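Local coordinates for protein precorrin-3 methylase (Rhodobacter capsulatus, PDB 3NUT) that probably methylates a precorrin intermediate on the pathway to vitamin B12 (adenosylcobalamin), using S-adenosyl-L-methionine as the methyl donor, at residues 36-42 against 54-60; 142-146 against 172-176; 198-202 against 218-224. All coordinates share one frame; numbering follows the deposited sequence.

Contact 1: 36-42 against 54-60; sequences TDIVGYI and LTLHPTD
H57 and D37, on neighbouring parallel strands but two places apart in register, join through a histidine-carboxylate hydrogen bond. H57 NE2 gives its hydrogen to D37 OD2 at 3.0 Å, almost straight at 166°, although the modelled position of that oxygen is somewhat doubtful. The imidazole meets the acid edge-on, and ring and carboxylate are nearly coplanar. With CG beside the backbone N (chi1 -53°), the ring swings back along its strand and reaches the acid diagonally. R79 is also paired with this oxygen in a salt bridge, which, with the same doubt about its position, is consistent with an acid here.

The backbones beside this pair form a regular parallel ladder. I38 N binds T55 O at 2.9 Å, and H57 N binds I38 O at 2.8 Å. Strand 55-58 forms one border of the parallel sheet in the N-terminal half of the tetrapyrrole methylase fold, and strand 37-40 lies between it and strand 80-85. V39 shares a face with H57 and D37, and its CG1 meets T59 CG2 at 3.8 Å; helix 65-76 packs on this face, its M74 against D37 and H57.

I38, L56 and P58 make the other, aliphatic face, and I42 and L54 pack onto it from the flanking chain. I42 lays CG1 alongside P58 CB at 3.5 Å and brings CD1 to L56 CD2 at 3.7 Å, while I38 meets L54 through their CD1 methyls. Between these residues G40 has backbone angles (phi 158°) at which a CB would strike the preceding carbonyl oxygen, which explains the glycine. G40 O receives T59 N at 3.0 Å from well above the carbonyl plane. Beyond it, one water bridges I42 N and T59 O.

Contact 2: 142-146 against 172-176; sequences LSDNL and RSKSR
The guanidinium of R176 carries the side-chain oxygen of N145 on one of its faces, OD1 being centred 3.7 Å off the guanidinium plane. The two flat groups are tilted 39° to each other and the two side chains run antiparallel, so this is an oxygen resting on a positively charged plane and not an end-on pairing. The bend of the arginine chain at chi2 (-101°) carries the guanidinium under the amide, while R176 CG, set beside the backbone N by chi1, comes 3.3 Å from N145 OD1. The amide nitrogen is turned to the S175 side, N145 ND2 lying 3.3 Å from S175 OG. An asparagine probably suits the place because its oxygen can lie over the cation. With an alanine in place of R176, the oxygen of N145 would probably lose its positively charged support, leaving the amide freer to turn.

The two loops follow strands 137-141 and 165-169, adjacent parallel strands linked by helix 149-161 in a beta-alpha-beta crossover, and so emerge together at the same end of the sheet. Small serines allow the backbones to come close. S143 OG lies against S173 CA at 3.5 Å, and S143 CB is 4.1 Å from S173 CB. The hydroxyl of S143 is hydrogen-bonded to the carbonyl oxygen of N170, a residue that binds S-adenosyl-L-homocysteine, which puts the contact next to that site, the S143 side chain being about 7 Å from the ligand.

Each loop also has its own turn. S173 OG, anti to its own N (chi1 -176°), accepts from R176 N at 2.9 Å in an ST motif and thereby fixes the start of the arginine. In the other loop D144 makes an Asx turn, its OD1 accepting from L146 N at 3.0 Å.

Contact 3: 198-202 against 218-224; sequences LFARA and ATPEMAD. With SAH (S-adenosyl-L-homocysteine), chain E.
F199 is the packed heart of this contact, and R201 with D224 is its looser side. M222 sets its CB squarely over the phenylalanine ring, 3.5 Å from the centroid and only 4° off the normal, a close CH-pi contact. Because CG lies beside the backbone N (chi1 -75°), the extended methionine chain then runs across F199 nearly perpendicular to it, and SD reaches F199 CE2 at 3.7 Å in an oblique Met-aromatic contact. A223 CB sits 3.9 Å from F199 CD1, and A218 meets the ring edge; the small methyls of these alanines suit the limited room beside the ring.

R201, by contrast, stretches out to a long, partly exposed salt bridge: its NH1 lies 3.6 Å from D224 OD1 and no farther from OD2, the two planes nearly perpendicular. The firmer partners of OD1 are T227 OG1 and R226 N. Away from this loop the strand borders the ligand: A200 O is 3.8 Å from C2 of the S-adenosyl-L-homocysteine adenine.

Strand 196-201 runs antiparallel between strands 227-231 and 209-214, whose V229 and V213 also touch F199, while helix 179-190 packs against F199 and P220 through F180.

In the fold
Contacts 1, 2 and 3 come one after another along the chain. Contact 1 belongs to the all-parallel sheet formed by the N-terminal part of the chain, its centre about 25 Å from that of contact 2 and about 31 Å from that of contact 3, and it does not touch the other two. Contacts 2 and 3 both belong to the second, mixed sheet and its loops, share helix 179-190 as a neighbour, and have centres about 15 Å apart. They meet where R172 CG packs on A223 O at 3.2 Å. S-adenosyl-L-homocysteine lies between the two sheet regions, as in related tetrapyrrole methylases, so both halves of the chain contribute to its pocket.

Contact 1: 36-42 against 54-60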
loop_
_atom_site.group_PDB
_atom_site.type_symbol
_atom_site.label_atom_id
_atom_site.label_comp_id
_atom_site.label_asym_id
_atom_site.label_seq_id
_atom_site.Cartn_x
_atom_site.Cartn_y
_atom_site.Cartn_z
ATOM N N THR A 36 -2.029 3.055 -27.648
ATOM C CA THR A 36 -1.706 2.477 -28.963
ATOM C C THR A 36 -0.837 1.249 -28.750
ATOM O O THR A 36 -0.811 0.329 -29.571
ATOM C CB THR A 36 -0.899 3.439 -29.877
ATOM O OG1 THR A 36 0.332 3.816 -29.236
ATOM C CG2 THR A 36 -1.707 4.720 -30.215
ATOM N N ASP A 37 -0.089 1.256 -27.651
ATOM C CA ASP A 37 0.824 0.193 -27.377
ATOM C C ASP A 37 0.748 -0.303 -25.919
ATOM O O ASP A 37 0.803 0.487 -24.988
ATOM C CB ASP A 37 2.229 0.655 -27.724
ATOM C CG ASP A 37 2.385 1.030 -29.210
ATOM O OD1 ASP A 37 2.020 2.144 -29.618
ATOM O OD2 ASP A 37 2.905 0.210 -29.979
ATOM N N ILE A 38 0.596 -1.617 -25.734
ATOM C CA ILE A 38 0.734 -2.205 -24.407
ATOM C C ILE A 38 2.011 -3.055 -24.282
ATOM O O ILE A 38 2.281 -3.902 -25.111
ATOM C CB ILE A 38 -0.558 -2.913 -23.945
ATOM C CG1 ILE A 38 -1.734 -1.925 -24.063
ATOM C CG2 ILE A 38 -0.404 -3.446 -22.503
ATOM C CD1 ILE A 38 -3.145 -2.536 -24.022
ATOM N N VAL A 39 2.817 -2.779 -23.253
ATOM C CA VAL A 39 4.048 -3.516 -22.987
ATOM C C VAL A 39 3.860 -4.244 -21.655
ATOM O O VAL A 39 3.530 -3.612 -20.659
ATOM C CB VAL A 39 5.252 -2.527 -22.876
ATOM C CG1 VAL A 39 6.548 -3.266 -22.480
ATOM C CG2 VAL A 39 5.429 -1.762 -24.168
ATOM N N GLY A 40 4.027 -5.574 -21.643
ATOM C CA GLY A 40 3.900 -6.361 -20.410
ATOM C C GLY A 40 3.591 -7.832 -20.598
ATOM O O GLY A 40 3.748 -8.394 -21.674
ATOM N N TYR A 41 3.124 -8.451 -19.533
ATOM C CA TYR A 41 2.952 -9.870 -19.486
ATOM C C TYR A 41 1.578 -10.192 -20.028
ATOM O O TYR A 41 0.573 -10.016 -19.348
ATOM C CB TYR A 41 3.155 -10.368 -18.052
ATOM C CG TYR A 41 2.935 -11.861 -17.866
ATOM C CD1 TYR A 41 3.825 -12.800 -18.407
ATOM C CD2 TYR A 41 1.841 -12.331 -17.133
ATOM C CE1 TYR A 41 3.617 -14.175 -18.235
ATOM C CE2 TYR A 41 1.629 -13.683 -16.945
ATOM C CZ TYR A 41 2.512 -14.612 -17.502
ATOM O OH TYR A 41 2.275 -15.972 -17.309
ATOM N N ILE A 42 1.550 -10.685 -21.256
ATOM C CA ILE A 42 0.333 -10.844 -22.034
ATOM C C ILE A 42 -0.868 -11.549 -21.343
ATOM O O ILE A 42 -2.022 -11.118 -21.487
ATOM C CB ILE A 42 0.668 -11.458 -23.438
ATOM C CG1 ILE A 42 1.683 -10.573 -24.187
ATOM C CG2 ILE A 42 -0.585 -11.630 -24.264
ATOM C CD1 ILE A 42 1.159 -9.164 -24.605
ATOM N N LEU A 54 -4.092 -0.918 -32.323
ATOM C CA LEU A 54 -3.583 -1.457 -31.040
ATOM C C LEU A 54 -2.564 -2.548 -31.240
ATOM O O LEU A 54 -2.812 -3.522 -31.937
ATOM C CB LEU A 54 -4.702 -1.979 -30.114
ATOM C CG LEU A 54 -4.246 -2.707 -28.839
ATOM C CD1 LEU A 54 -3.644 -1.758 -27.803
ATOM C CD2 LEU A 54 -5.394 -3.520 -28.221
ATOM N N THR A 55 -1.430 -2.399 -30.564
ATOM C CA THR A 55 -0.375 -3.384 -30.641
ATOM C C THR A 55 0.190 -3.721 -29.250
ATOM O O THR A 55 0.300 -2.858 -28.355
ATOM C CB THR A 55 0.695 -2.979 -31.686
ATOM O OG1 THR A 55 1.984 -3.336 -31.218
ATOM C CG2 THR A 55 0.726 -1.505 -31.906
ATOM N N LEU A 56 0.523 -4.991 -29.073
ATOM C CA LEU A 56 0.972 -5.532 -27.788
ATOM C C LEU A 56 2.394 -6.039 -27.911
ATOM O O LEU A 56 2.744 -6.644 -28.922
ATOM C CB LEU A 56 0.086 -6.705 -27.395
ATOM C CG LEU A 56 -1.154 -6.597 -26.510
ATOM C CD1 LEU A 56 -2.096 -5.527 -26.954
ATOM C CD2 LEU A 56 -1.820 -7.965 -26.479
ATOM N N HIS A 57 3.200 -5.813 -26.871
ATOM C CA HIS A 57 4.623 -6.147 -26.891
ATOM C C HIS A 57 4.889 -7.068 -25.723
ATOM O O HIS A 57 5.010 -6.607 -24.602
ATOM C CB HIS A 57 5.490 -4.877 -26.790
ATOM C CG HIS A 57 5.154 -3.835 -27.808
ATOM N ND1 HIS A 57 5.884 -3.656 -28.969
ATOM C CD2 HIS A 57 4.141 -2.937 -27.859
ATOM C CE1 HIS A 57 5.341 -2.693 -29.687
ATOM N NE2 HIS A 57 4.286 -2.235 -29.036
ATOM N N PRO A 58 5.013 -8.383 -25.981
ATOM C CA PRO A 58 5.102 -9.370 -24.879
ATOM C C PRO A 58 6.431 -9.323 -24.105
ATOM O O PRO A 58 7.509 -9.280 -24.695
ATOM C CB PRO A 58 4.936 -10.724 -25.596
ATOM C CG PRO A 58 4.522 -10.373 -27.025
ATOM C CD PRO A 58 5.105 -9.025 -27.299
ATOM N N THR A 59 6.355 -9.280 -22.795
ATOM C CA THR A 59 7.554 -9.391 -21.991
ATOM C C THR A 59 7.305 -10.518 -21.010
ATOM O O THR A 59 6.162 -10.965 -20.825
ATOM C CB THR A 59 7.909 -8.060 -21.213
ATOM O OG1 THR A 59 7.118 -7.952 -20.030
ATOM C CG2 THR A 59 7.677 -6.818 -22.048
ATOM N N ASP A 60 8.362 -11.004 -20.394
ATOM C CA ASP A 60 8.186 -11.994 -19.348
ATOM C C ASP A 60 7.801 -11.253 -18.072
ATOM O O ASP A 60 7.696 -10.017 -18.065
ATOM C CB ASP A 60 9.455 -12.827 -19.176
ATOM C CG ASP A 60 10.617 -11.999 -18.737
ATOM O OD1 ASP A 60 10.373 -10.935 -18.123
ATOM O OD2 ASP A 60 11.767 -12.415 -19.001
HETATM O O HOH W 1 4.206 -11.807 -22.351
#

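Contact 2: 142-146 against 172-176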
loop_
_atom_site.group_PDB
_atom_site.type_symbol
_atom_site.label_atom_id
_atom_site.label_comp_id
_atom_site.label_asym_id
_atom_site.label_seq_id
_atom_site.Cartn_x
_atom_site.Cartn_y
_atom_site.Cartn_z
ATOM N N LEU A 142 11.951 -10.171 -0.882
ATOM C CA LEU A 142 12.852 -11.282 -0.498
ATOM C C LEU A 142 13.521 -12.003 -1.671
ATOM O O LEU A 142 14.242 -12.978 -1.455
ATOM C CB LEU A 142 12.121 -12.332 0.347
ATOM C CG LEU A 142 11.353 -11.966 1.615
ATOM C CD1 LEU A 142 11.053 -13.232 2.364
ATOM C CD2 LEU A 142 12.097 -11.000 2.519
ATOM N N SER A 143 13.257 -11.558 -2.903
ATOM C CA SER A 143 13.927 -12.121 -4.074
ATOM C C SER A 143 14.719 -11.077 -4.827
ATOM O O SER A 143 14.814 -11.134 -6.052
ATOM C CB SER A 143 12.939 -12.794 -5.030
ATOM O OG SER A 143 12.299 -13.889 -4.405
ATOM N N ASP A 144 15.292 -10.114 -4.124
ATOM C CA ASP A 144 16.183 -9.220 -4.839
ATOM C C ASP A 144 17.609 -9.778 -4.910
ATOM O O ASP A 144 18.372 -9.756 -3.925
ATOM C CB ASP A 144 16.158 -7.781 -4.323
ATOM C CG ASP A 144 16.713 -6.802 -5.348
ATOM O OD1 ASP A 144 17.054 -7.241 -6.460
ATOM O OD2 ASP A 144 16.811 -5.600 -5.055
ATOM N N ASN A 145 17.941 -10.282 -6.099
ATOM C CA ASN A 145 19.276 -10.779 -6.419
ATOM C C ASN A 145 20.277 -9.645 -6.707
ATOM O O ASN A 145 21.488 -9.867 -6.685
ATOM C CB ASN A 145 19.196 -11.791 -7.573
ATOM C CG ASN A 145 18.178 -12.923 -7.301
ATOM O OD1 ASN A 145 18.088 -13.463 -6.187
ATOM N ND2 ASN A 145 17.407 -13.274 -8.326
ATOM N N LEU A 146 19.761 -8.429 -6.937
ATOM C CA LEU A 146 20.590 -7.217 -7.123
ATOM C C LEU A 146 21.184 -6.657 -5.811
ATOM O O LEU A 146 22.115 -5.844 -5.839
ATOM C CB LEU A 146 19.805 -6.109 -7.854
ATOM C CG LEU A 146 19.338 -6.236 -9.318
ATOM C CD1 LEU A 146 18.552 -4.983 -9.757
ATOM C CD2 LEU A 146 20.499 -6.501 -10.265
ATOM N N ARG A 172 9.806 -16.953 -2.299
ATOM C CA ARG A 172 10.614 -18.055 -2.821
ATOM C C ARG A 172 11.395 -17.705 -4.088
ATOM O O ARG A 172 10.858 -17.782 -5.190
ATOM C CB ARG A 172 9.754 -19.295 -3.093
ATOM C CG ARG A 172 8.875 -19.760 -1.940
ATOM C CD ARG A 172 9.635 -20.118 -0.649
ATOM N NE ARG A 172 10.792 -20.997 -0.829
ATOM C CZ ARG A 172 10.747 -22.262 -1.253
ATOM N NH1 ARG A 172 9.597 -22.839 -1.599
ATOM N NH2 ARG A 172 11.880 -22.949 -1.356
ATOM N N SER A 173 12.670 -17.346 -3.921
ATOM C CA SER A 173 13.571 -17.091 -5.044
ATOM C C SER A 173 13.878 -18.387 -5.805
ATOM O O SER A 173 14.175 -19.433 -5.210
ATOM C CB SER A 173 14.856 -16.424 -4.544
ATOM O OG SER A 173 15.737 -16.071 -5.611
ATOM N N LYS A 174 13.777 -18.305 -7.127
ATOM C CA LYS A 174 14.028 -19.437 -8.010
ATOM C C LYS A 174 15.520 -19.746 -7.997
ATOM O O LYS A 174 15.907 -20.905 -7.979
ATOM C CB LYS A 174 13.563 -19.089 -9.428
ATOM C CG LYS A 174 13.618 -20.230 -10.449
ATOM C CD LYS A 174 14.261 -19.746 -11.767
ATOM C CE LYS A 174 13.559 -20.314 -12.993
ATOM N NZ LYS A 174 12.290 -19.573 -13.270
ATOM N N SER A 175 16.342 -18.694 -7.983
ATOM C CA SER A 175 17.807 -18.803 -8.023
ATOM C C SER A 175 18.495 -18.614 -6.663
ATOM O O SER A 175 19.711 -18.775 -6.561
ATOM C CB SER A 175 18.375 -17.793 -9.020
ATOM O OG SER A 175 18.027 -16.472 -8.643
ATOM N N ARG A 176 17.732 -18.238 -5.636
ATOM C CA ARG A 176 18.207 -18.306 -4.242
ATOM C C ARG A 176 17.246 -19.186 -3.440
ATOM O O ARG A 176 16.561 -18.695 -2.534
ATOM C CB ARG A 176 18.282 -16.918 -3.594
ATOM C CG ARG A 176 19.223 -15.935 -4.242
ATOM C CD ARG A 176 20.537 -15.808 -3.489
ATOM N NE ARG A 176 21.114 -14.474 -3.671
ATOM C CZ ARG A 176 21.633 -14.025 -4.816
ATOM N NH1 ARG A 176 21.644 -14.812 -5.899
ATOM N NH2 ARG A 176 22.136 -12.784 -4.880
#

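Contact 3: 198-202 against 218-224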
loop_
_atom_site.group_PDB
_atom_site.type_symbol
_atom_site.label_atom_id
_atom_site.label_comp_id
_atom_site.label_asym_id
_atom_site.label_seq_id
_atom_site.Cartn_x
_atom_site.Cartn_y
_atom_site.Cartn_z
ATOM N N LEU A 198 1.413 -15.284 8.353
ATOM C CA LEU A 198 0.296 -15.526 7.468
ATOM C C LEU A 198 0.857 -15.774 6.095
ATOM O O LEU A 198 1.661 -14.981 5.600
ATOM C CB LEU A 198 -0.607 -14.287 7.390
ATOM C CG LEU A 198 -1.547 -13.864 8.512
ATOM C CD1 LEU A 198 -0.837 -13.216 9.697
ATOM C CD2 LEU A 198 -2.541 -12.882 7.921
ATOM N N PHE A 199 0.420 -16.863 5.477
ATOM C CA PHE A 199 0.782 -17.140 4.100
ATOM C C PHE A 199 -0.484 -16.975 3.279
ATOM O O PHE A 199 -1.477 -17.709 3.462
ATOM C CB PHE A 199 1.398 -18.538 3.941
ATOM C CG PHE A 199 2.673 -18.727 4.720
ATOM C CD1 PHE A 199 3.908 -18.508 4.119
ATOM C CD2 PHE A 199 2.634 -19.115 6.062
ATOM C CE1 PHE A 199 5.096 -18.674 4.839
ATOM C CE2 PHE A 199 3.806 -19.282 6.790
ATOM C CZ PHE A 199 5.047 -19.062 6.172
ATOM N N ALA A 200 -0.468 -15.970 2.412
ATOM C CA ALA A 200 -1.655 -15.661 1.623
ATOM C C ALA A 200 -1.363 -15.870 0.148
ATOM O O ALA A 200 -0.532 -15.193 -0.463
ATOM C CB ALA A 200 -2.176 -14.260 1.917
ATOM N N ARG A 201 -2.057 -16.856 -0.392
ATOM C CA ARG A 201 -1.729 -17.405 -1.673
ATOM C C ARG A 201 -2.789 -17.021 -2.681
ATOM O O ARG A 201 -3.984 -17.226 -2.444
ATOM C CB ARG A 201 -1.610 -18.943 -1.536
ATOM C CG ARG A 201 -1.496 -19.683 -2.853
ATOM C CD ARG A 201 -1.612 -21.212 -2.684
ATOM N NE ARG A 201 -2.206 -21.835 -3.878
ATOM C CZ ARG A 201 -1.588 -21.939 -5.055
ATOM N NH1 ARG A 201 -0.352 -21.455 -5.223
ATOM N NH2 ARG A 201 -2.210 -22.531 -6.068
ATOM N N ALA A 202 -2.340 -16.467 -3.798
ATOM C CA ALA A 202 -3.208 -16.218 -4.960
ATOM C C ALA A 202 -4.395 -15.361 -4.571
ATOM O O ALA A 202 -5.549 -15.666 -4.902
ATOM C CB ALA A 202 -3.689 -17.548 -5.614
ATOM N N ALA A 218 6.115 -22.519 11.629
ATOM C CA ALA A 218 6.200 -22.166 10.213
ATOM C C ALA A 218 7.404 -22.796 9.520
ATOM O O ALA A 218 8.467 -22.926 10.121
ATOM C CB ALA A 218 6.239 -20.655 10.060
ATOM N N THR A 219 7.216 -23.186 8.259
ATOM C CA THR A 219 8.289 -23.718 7.410
ATOM C C THR A 219 8.269 -23.001 6.031
ATOM O O THR A 219 7.221 -22.480 5.622
ATOM C CB THR A 219 8.150 -25.251 7.215
ATOM O OG1 THR A 219 6.954 -25.531 6.487
ATOM C CG2 THR A 219 8.077 -25.983 8.549
ATOM N N PRO A 220 9.417 -22.964 5.314
ATOM C CA PRO A 220 9.474 -22.144 4.084
ATOM C C PRO A 220 8.593 -22.633 2.936
ATOM O O PRO A 220 8.114 -21.823 2.148
ATOM C CB PRO A 220 10.961 -22.192 3.676
ATOM C CG PRO A 220 11.479 -23.442 4.280
ATOM C CD PRO A 220 10.708 -23.630 5.587
ATOM N N GLU A 221 8.378 -23.942 2.848
ATOM C CA GLU A 221 7.574 -24.509 1.770
ATOM C C GLU A 221 6.084 -24.143 1.905
ATOM O O GLU A 221 5.249 -24.589 1.110
ATOM C CB GLU A 221 7.802 -26.028 1.649
ATOM C CG GLU A 221 7.125 -26.903 2.720
ATOM C CD GLU A 221 7.906 -26.975 4.028
ATOM O OE1 GLU A 221 9.017 -26.392 4.102
ATOM O OE2 GLU A 221 7.397 -27.613 4.990
ATOM N N MET A 222 5.773 -23.325 2.914
ATOM C CA MET A 222 4.439 -22.743 3.074
ATOM C C MET A 222 4.202 -21.585 2.111
ATOM O O MET A 222 3.059 -21.270 1.801
ATOM C CB MET A 222 4.209 -22.294 4.507
ATOM C CG MET A 222 3.954 -23.447 5.411
ATOM S SD MET A 222 3.664 -22.947 7.098
ATOM C CE MET A 222 3.315 -24.566 7.815
ATOM N N ALA A 223 5.291 -20.975 1.644
ATOM C CA ALA A 223 5.245 -19.933 0.635
ATOM C C ALA A 223 5.610 -20.483 -0.753
ATOM O O ALA A 223 6.392 -21.422 -0.851
ATOM C CB ALA A 223 6.200 -18.813 1.020
ATOM N N ASP A 224 5.015 -19.917 -1.809
ATOM C CA ASP A 224 5.535 -20.032 -3.191
ATOM C C ASP A 224 5.549 -18.652 -3.836
ATOM O O ASP A 224 5.401 -17.654 -3.137
ATOM C CB ASP A 224 4.769 -21.047 -4.049
ATOM C CG ASP A 224 3.268 -21.004 -3.832
ATOM O OD1 ASP A 224 2.648 -19.934 -4.029
ATOM O OD2 ASP A 224 2.703 -22.058 -3.474
HETATM N N SAH E . 3.805 -4.477 -8.023
HETATM C CA SAH E . 3.391 -5.723 -7.307
HETATM C CB SAH E . 4.606 -6.421 -6.676
HETATM C CG SAH E . 5.456 -7.128 -7.733
HETATM S SD SAH E . 6.503 -8.399 -7.062
HETATM C C SAH E . 2.445 -5.273 -6.255
HETATM O O SAH E . 2.413 -4.062 -6.088
HETATM O OXT SAH E . 1.722 -6.023 -5.569
HETATM C "C5'" SAH E . 5.497 -9.853 -7.257
HETATM C "C4'" SAH E . 5.200 -10.514 -5.896
HETATM O "O4'" SAH E . 4.066 -9.872 -5.299
HETATM C "C3'" SAH E . 4.847 -12.008 -5.916
HETATM O "O3'" SAH E . 5.972 -12.884 -5.758
HETATM C "C2'" SAH E . 3.943 -12.165 -4.712
HETATM O "O2'" SAH E . 4.694 -12.243 -3.482
HETATM C "C1'" SAH E . 3.202 -10.842 -4.688
HETATM N N9 SAH E . 1.897 -10.931 -5.385
HETATM C C8 SAH E . 1.546 -10.324 -6.537
HETATM N N7 SAH E . 0.251 -10.631 -6.855
HETATM C C5 SAH E . -0.247 -11.449 -5.894
HETATM C C6 SAH E . -1.538 -12.143 -5.594
HETATM N N6 SAH E . -2.619 -12.043 -6.409
HETATM N N1 SAH E . -1.618 -12.905 -4.474
HETATM C C2 SAH E . -0.565 -13.034 -3.641
HETATM N N3 SAH E . 0.629 -12.433 -3.856
HETATM C C4 SAH E . 0.850 -11.646 -4.941
#